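Local coordinates for putative peptidase (Parabacteroides merdae, PDB 4L8K), which is probably a serine peptidase of family S41, cleaving peptide bonds in substrates not yet identified, at residues 16-21 with 261-266; 228-233 with 276-281. All coordinates share one frame; numbering follows the deposited sequence.

Interaction 1: residues 16-21 with 261-266; sequences WRIMDE and WSVRFS. With PO4 (phosphate ion), chain E.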
loop_
_atom_site.group_PDB
_atom_site.type_symbol
_atom_site.label_atom_id
_atom_site.label_comp_id
_atom_site.label_asym_id
_atom_site.label_seq_id
_atom_site.Cartn_x
_atom_site.Cartn_y
_atom_site.Cartn_z
ATOM N N TRP A 16 -7.373 25.670 1.815
ATOM C CA TRP A 16 -8.512 25.338 0.960
ATOM C C TRP A 16 -8.095 25.351 -0.534
ATOM O O TRP A 16 -8.464 24.442 -1.284
ATOM C CB TRP A 16 -9.699 26.305 1.206
ATOM C CG TRP A 16 -10.926 25.873 0.453
ATOM C CD1 TRP A 16 -11.844 24.944 0.854
ATOM C CD2 TRP A 16 -11.242 26.182 -0.921
ATOM N NE1 TRP A 16 -12.769 24.729 -0.147
ATOM C CE2 TRP A 16 -12.422 25.477 -1.248
ATOM C CE3 TRP A 16 -10.691 27.057 -1.879
ATOM C CZ2 TRP A 16 -13.069 25.628 -2.487
ATOM C CZ3 TRP A 16 -11.329 27.199 -3.105
ATOM C CH2 TRP A 16 -12.494 26.483 -3.406
ATOM N N ARG A 17 -7.326 26.385 -0.939
ATOM C CA ARG A 17 -6.825 26.601 -2.295
ATOM C C ARG A 17 -5.826 25.507 -2.708
ATOM O O ARG A 17 -5.912 25.009 -3.835
ATOM C CB ARG A 17 -6.182 27.988 -2.413
ATOM C CG ARG A 17 -6.759 28.845 -3.545
ATOM C CD ARG A 17 -6.046 30.176 -3.684
ATOM N NE ARG A 17 -5.191 30.220 -4.873
ATOM C CZ ARG A 17 -3.911 29.861 -4.893
ATOM N NH1 ARG A 17 -3.319 29.420 -3.786
ATOM N NH2 ARG A 17 -3.215 29.926 -6.020
ATOM N N ILE A 18 -4.905 25.113 -1.791
ATOM C CA ILE A 18 -3.920 24.055 -2.058
ATOM C C ILE A 18 -4.666 22.741 -2.389
ATOM O O ILE A 18 -4.316 22.069 -3.363
ATOM C CB ILE A 18 -2.895 23.886 -0.901
ATOM C CG1 ILE A 18 -1.926 25.090 -0.859
ATOM C CG2 ILE A 18 -2.104 22.565 -1.046
ATOM C CD1 ILE A 18 -1.151 25.268 0.435
HETATM N N MSE A 19 -5.715 22.414 -1.594
HETATM C CA MSE A 19 -6.535 21.230 -1.802
HETATM C C MSE A 19 -7.325 21.342 -3.089
HETATM O O MSE A 19 -7.295 20.423 -3.908
HETATM C CB MSE A 19 -7.478 21.032 -0.617
HETATM C CG MSE A 19 -6.792 20.428 0.605
HETATM SE SE MSE A 19 -6.505 18.538 0.364
HETATM C CE MSE A 19 -8.319 17.869 0.475
ATOM N N ASP A 20 -7.997 22.492 -3.292
ATOM C CA ASP A 20 -8.830 22.769 -4.471
ATOM C C ASP A 20 -8.079 22.567 -5.789
ATOM O O ASP A 20 -8.632 21.987 -6.725
ATOM C CB ASP A 20 -9.367 24.202 -4.410
ATOM C CG ASP A 20 -10.428 24.513 -5.440
ATOM O OD1 ASP A 20 -11.476 23.821 -5.448
ATOM O OD2 ASP A 20 -10.233 25.467 -6.215
ATOM N N GLU A 21 -6.822 23.013 -5.849
ATOM C CA GLU A 21 -6.024 22.975 -7.062
ATOM C C GLU A 21 -5.166 21.725 -7.235
ATOM O O GLU A 21 -4.815 21.421 -8.381
ATOM C CB GLU A 21 -5.122 24.220 -7.118
ATOM C CG GLU A 21 -5.933 25.519 -7.138
ATOM C CD GLU A 21 -5.197 26.842 -7.068
ATOM O OE1 GLU A 21 -3.966 26.856 -6.830
ATOM O OE2 GLU A 21 -5.875 27.881 -7.229
ATOM N N TRP A 261 3.020 25.335 8.603
ATOM C CA TRP A 261 2.499 23.970 8.661
ATOM C C TRP A 261 2.542 23.389 7.268
ATOM O O TRP A 261 2.635 24.141 6.294
ATOM C CB TRP A 261 1.050 23.907 9.188
ATOM C CG TRP A 261 0.791 24.490 10.544
ATOM C CD1 TRP A 261 1.713 24.860 11.479
ATOM C CD2 TRP A 261 -0.493 24.783 11.107
ATOM N NE1 TRP A 261 1.084 25.379 12.585
ATOM C CE2 TRP A 261 -0.274 25.349 12.382
ATOM C CE3 TRP A 261 -1.812 24.672 10.637
ATOM C CZ2 TRP A 261 -1.331 25.761 13.217
ATOM C CZ3 TRP A 261 -2.853 25.091 11.457
ATOM C CH2 TRP A 261 -2.605 25.640 12.724
ATOM N N SER A 262 2.442 22.079 7.150
ATOM C CA SER A 262 2.416 21.529 5.819
ATOM C C SER A 262 1.220 20.584 5.660
ATOM O O SER A 262 0.706 20.061 6.639
ATOM C CB SER A 262 3.747 20.864 5.470
ATOM O OG SER A 262 3.878 19.609 6.108
ATOM N N VAL A 263 0.717 20.475 4.432
ATOM C CA VAL A 263 -0.365 19.565 4.058
ATOM C C VAL A 263 0.212 18.555 3.063
ATOM O O VAL A 263 0.974 18.933 2.180
ATOM C CB VAL A 263 -1.623 20.283 3.504
ATOM C CG1 VAL A 263 -1.309 21.152 2.273
ATOM C CG2 VAL A 263 -2.746 19.287 3.218
ATOM N N ARG A 264 -0.117 17.276 3.234
ATOM C CA ARG A 264 0.338 16.214 2.341
ATOM C C ARG A 264 -0.849 15.334 1.959
ATOM O O ARG A 264 -1.816 15.218 2.735
ATOM C CB ARG A 264 1.485 15.368 2.965
ATOM C CG ARG A 264 1.117 14.556 4.212
ATOM C CD ARG A 264 0.654 13.128 3.916
ATOM N NE ARG A 264 1.745 12.244 3.489
ATOM C CZ ARG A 264 1.624 11.267 2.588
ATOM N NH1 ARG A 264 0.454 11.037 1.993
ATOM N NH2 ARG A 264 2.666 10.502 2.285
ATOM N N PHE A 265 -0.753 14.732 0.755
ATOM C CA PHE A 265 -1.703 13.798 0.159
ATOM C C PHE A 265 -1.054 13.159 -1.092
ATOM O O PHE A 265 0.081 13.513 -1.443
ATOM C CB PHE A 265 -3.058 14.476 -0.166
ATOM C CG PHE A 265 -3.016 15.862 -0.769
ATOM C CD1 PHE A 265 -2.941 16.037 -2.150
ATOM C CD2 PHE A 265 -3.147 16.996 0.033
ATOM C CE1 PHE A 265 -2.997 17.318 -2.715
ATOM C CE2 PHE A 265 -3.138 18.276 -0.526
ATOM C CZ PHE A 265 -3.106 18.428 -1.899
ATOM N N SER A 266 -1.741 12.205 -1.743
ATOM C CA SER A 266 -1.214 11.570 -2.957
ATOM C C SER A 266 -1.162 12.589 -4.089
ATOM O O SER A 266 -2.129 13.328 -4.303
ATOM C CB SER A 266 -2.063 10.373 -3.343
ATOM O OG SER A 266 -2.043 9.458 -2.266
HETATM P P PO4 E . 1.016 8.297 -0.654
HETATM O O1 PO4 E . 0.544 9.176 -1.797
HETATM O O2 PO4 E . 0.787 6.801 -1.042
HETATM O O3 PO4 E . 2.522 8.566 -0.399
HETATM O O4 PO4 E . 0.181 8.617 0.608
#
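Val263 opens the contact by setting its CG1 against Ile18 CG2, 3.7 Å away, the two branched chains passing side by side, each heading the opposite way. CG2 of Ile18 stands anti to its own backbone N (the CG1 branch has chi1 -71°), which carries this methyl to the strand; beta-branched residues suit both positions because they give short, rigid apolar surfaces. Arg264, next along, points to the other face of the strand, where a long cation can serve an anion: NH1 donates to O4 of a bound phosphate at 2.8 Å, and NH2 reaches O3 in a weak bond of 3.3 Å. The phosphorus lies in the guanidinium plane, at its edge; His68 O also engages NH1. Phe265 returns to the helix side. SE of selenomethionine Met19 sits 3.5 Å from Phe265 CE2, reached by a chain bent at both chi2 and chi3. It lies 4.1 Å from the centroid of that ring and 37° off its normal, an oblique Met-aromatic contact. Ile18 O approaches the same ring at its edge, 4.1 Å from Phe265 CZ. Ser266, with its short side chain, then places OG 2.6 Å from phosphate O1. Strand 262-266 is central in a three-stranded antiparallel sheet, between 70-72 and 252-256, and the part of helix 8-22 at 16-21 runs within 17° of the strand's direction. Phe253 stacks on Phe265 from the second of these strands, while Leu61 of helix 50-61 touches both Met19 and Val263.

Interaction 2: residues 228-233 with 276-281; sequences FVNVMR and QHTEFG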
loop_
_atom_site.group_PDB
_atom_site.type_symbol
_atom_site.label_atom_id
_atom_site.label_comp_id
_atom_site.label_asym_id
_atom_site.label_seq_id
_atom_site.Cartn_x
_atom_site.Cartn_y
_atom_site.Cartn_z
ATOM N N PHE A 228 3.274 -2.326 -5.693
ATOM C CA PHE A 228 3.887 -3.656 -5.772
ATOM C C PHE A 228 2.766 -4.723 -5.952
ATOM O O PHE A 228 2.858 -5.579 -6.836
ATOM C CB PHE A 228 4.719 -3.957 -4.476
ATOM C CG PHE A 228 5.233 -5.375 -4.389
ATOM C CD1 PHE A 228 6.330 -5.784 -5.146
ATOM C CD2 PHE A 228 4.626 -6.304 -3.545
ATOM C CE1 PHE A 228 6.814 -7.099 -5.065
ATOM C CE2 PHE A 228 5.098 -7.620 -3.481
ATOM C CZ PHE A 228 6.196 -8.006 -4.232
ATOM N N VAL A 229 1.727 -4.659 -5.095
ATOM C CA VAL A 229 0.588 -5.575 -5.130
ATOM C C VAL A 229 -0.102 -5.462 -6.507
ATOM O O VAL A 229 -0.407 -6.481 -7.122
ATOM C CB VAL A 229 -0.375 -5.306 -3.941
ATOM C CG1 VAL A 229 -1.720 -6.013 -4.136
ATOM C CG2 VAL A 229 0.272 -5.764 -2.626
ATOM N N ASN A 230 -0.273 -4.229 -7.001
ATOM C CA ASN A 230 -0.881 -3.957 -8.290
ATOM C C ASN A 230 -0.165 -4.709 -9.435
ATOM O O ASN A 230 -0.833 -5.229 -10.326
ATOM C CB ASN A 230 -0.879 -2.469 -8.572
ATOM C CG ASN A 230 -1.524 -2.077 -9.891
ATOM O OD1 ASN A 230 -2.579 -2.569 -10.285
ATOM N ND2 ASN A 230 -0.890 -1.193 -10.611
ATOM N N VAL A 231 1.172 -4.745 -9.413
ATOM C CA VAL A 231 1.947 -5.420 -10.453
ATOM C C VAL A 231 1.840 -6.940 -10.272
ATOM O O VAL A 231 1.626 -7.658 -11.248
ATOM C CB VAL A 231 3.433 -4.940 -10.469
ATOM C CG1 VAL A 231 4.255 -5.684 -11.532
ATOM C CG2 VAL A 231 3.518 -3.429 -10.682
HETATM N N MSE A 232 1.968 -7.421 -9.025
HETATM C CA MSE A 232 1.977 -8.845 -8.713
HETATM C C MSE A 232 0.672 -9.534 -9.114
HETATM O O MSE A 232 0.748 -10.615 -9.697
HETATM C CB MSE A 232 2.298 -9.087 -7.225
HETATM C CG MSE A 232 3.734 -8.669 -6.859
HETATM SE SE MSE A 232 5.136 -9.788 -7.643
HETATM C CE MSE A 232 4.864 -11.317 -6.580
ATOM N N ARG A 233 -0.501 -8.885 -8.902
ATOM C CA ARG A 233 -1.795 -9.481 -9.250
ATOM C C ARG A 233 -2.026 -9.589 -10.759
ATOM O O ARG A 233 -3.033 -10.188 -11.166
ATOM C CB ARG A 233 -2.983 -8.758 -8.571
ATOM C CG ARG A 233 -3.046 -7.246 -8.727
ATOM C CD ARG A 233 -3.600 -6.796 -10.051
ATOM N NE ARG A 233 -3.894 -5.363 -10.013
ATOM C CZ ARG A 233 -5.081 -4.871 -9.705
ATOM N NH1 ARG A 233 -6.090 -5.685 -9.432
ATOM N NH2 ARG A 233 -5.276 -3.560 -9.680
ATOM N N GLN A 276 -8.429 1.750 -14.007
ATOM C CA GLN A 276 -9.185 1.944 -12.762
ATOM C C GLN A 276 -8.243 2.388 -11.643
ATOM O O GLN A 276 -7.108 1.912 -11.554
ATOM C CB GLN A 276 -9.966 0.674 -12.360
ATOM C CG GLN A 276 -10.892 0.117 -13.466
ATOM C CD GLN A 276 -11.928 1.096 -14.038
ATOM O OE1 GLN A 276 -12.510 1.957 -13.366
ATOM N NE2 GLN A 276 -12.064 1.067 -15.337
ATOM N N HIS A 277 -8.727 3.318 -10.794
ATOM C CA HIS A 277 -7.974 3.885 -9.674
ATOM C C HIS A 277 -7.659 2.838 -8.603
ATOM O O HIS A 277 -8.538 2.076 -8.212
ATOM C CB HIS A 277 -8.755 5.056 -9.061
ATOM C CG HIS A 277 -8.778 6.256 -9.936
ATOM N ND1 HIS A 277 -7.899 7.296 -9.740
ATOM C CD2 HIS A 277 -9.540 6.524 -11.019
ATOM C CE1 HIS A 277 -8.160 8.163 -10.700
ATOM N NE2 HIS A 277 -9.134 7.738 -11.497
ATOM N N THR A 278 -6.392 2.799 -8.146
ATOM C CA THR A 278 -5.911 1.873 -7.091
ATOM C C THR A 278 -5.696 2.628 -5.757
ATOM O O THR A 278 -5.337 2.018 -4.746
ATOM C CB THR A 278 -4.585 1.193 -7.542
ATOM O OG1 THR A 278 -3.578 2.197 -7.712
ATOM C CG2 THR A 278 -4.741 0.372 -8.832
ATOM N N GLU A 279 -5.920 3.965 -5.766
ATOM C CA GLU A 279 -5.722 4.858 -4.623
ATOM C C GLU A 279 -6.469 4.419 -3.372
ATOM O O GLU A 279 -5.963 4.579 -2.274
ATOM C CB GLU A 279 -6.167 6.295 -4.989
ATOM C CG GLU A 279 -5.996 7.312 -3.860
ATOM C CD GLU A 279 -4.569 7.664 -3.452
ATOM O OE1 GLU A 279 -3.627 7.414 -4.245
ATOM O OE2 GLU A 279 -4.403 8.215 -2.337
ATOM N N PHE A 280 -7.678 3.890 -3.551
ATOM C CA PHE A 280 -8.579 3.547 -2.470
ATOM C C PHE A 280 -8.348 2.137 -1.952
ATOM O O PHE A 280 -8.997 1.718 -0.992
ATOM C CB PHE A 280 -10.024 3.774 -2.948
ATOM C CG PHE A 280 -10.132 5.094 -3.675
ATOM C CD1 PHE A 280 -9.998 6.308 -2.981
ATOM C CD2 PHE A 280 -10.350 5.132 -5.055
ATOM C CE1 PHE A 280 -10.088 7.535 -3.655
ATOM C CE2 PHE A 280 -10.422 6.360 -5.738
ATOM C CZ PHE A 280 -10.280 7.552 -5.031
ATOM N N GLY A 281 -7.347 1.474 -2.529
ATOM C CA GLY A 281 -6.955 0.121 -2.188
ATOM C C GLY A 281 -7.313 -0.867 -3.285
ATOM O O GLY A 281 -8.159 -0.574 -4.138
#
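Thr278 lays its methyl, CG2, against the polar end of Asn230 and the guanidinium of Arg233: CG2 is 3.9 Å from Asn230 OD1 and 4.1 Å from Arg233 NH2, meeting the guanidinium at its edge, near its plane. The contact joins helix 224-232 to the type I beta turn from Thr278 to Gly281, in the loop between strands 270-271 and 286-287. The polar branch of Thr278 is engaged apart from this, OG1 bonding to Val270 O, so a threonine suits a place that asks for a methyl on one branch and a hydroxyl on the other. Asn230 has CG anti to its backbone N (chi1 -179°), bringing the amide off the helix toward the loop, where OD1 accepts from Arg233 NE at 3.1 Å and NH2 at 2.9 Å. Both donors hold that single oxygen side-on, and it lies within the guanidinium plane; NE also has a weak bond to Asn230 O. A leucine in place of Asn230 would probably leave the guanidinium held less firmly, its NE and NH2 without their shared side-chain acceptor. Across the contact the touch is only van der Waals, which implies that the bonds inside segment 228-233 hold Asn230 and Arg233 to each other, while Thr278 adds an apolar touch.

Overall arrangement
The two contacts have centres 24 Å apart, interaction 2 about 8 Å from the centre of the molecule and interaction 1 about 21 Å, and their segments alternate along the sequence. They touch where Ser266 OG meets Glu279 OE2 at 2.7 Å, a probable hydrogen bond joining the end of strand 262-266 to the turn that Thr278 begins. The phosphate, probably from the crystallisation liquor, lies beside Ser266: besides Arg264 and Ser266 it is bonded to His68, Ser223, Ser249 and Gly250. Ser223 just precedes helix 224-232, whose Asn226 ND2 bonds to Thr278 O. This gathering of donors is consistent with an anion-binding pocket, perhaps near the active site of an S41 peptidase.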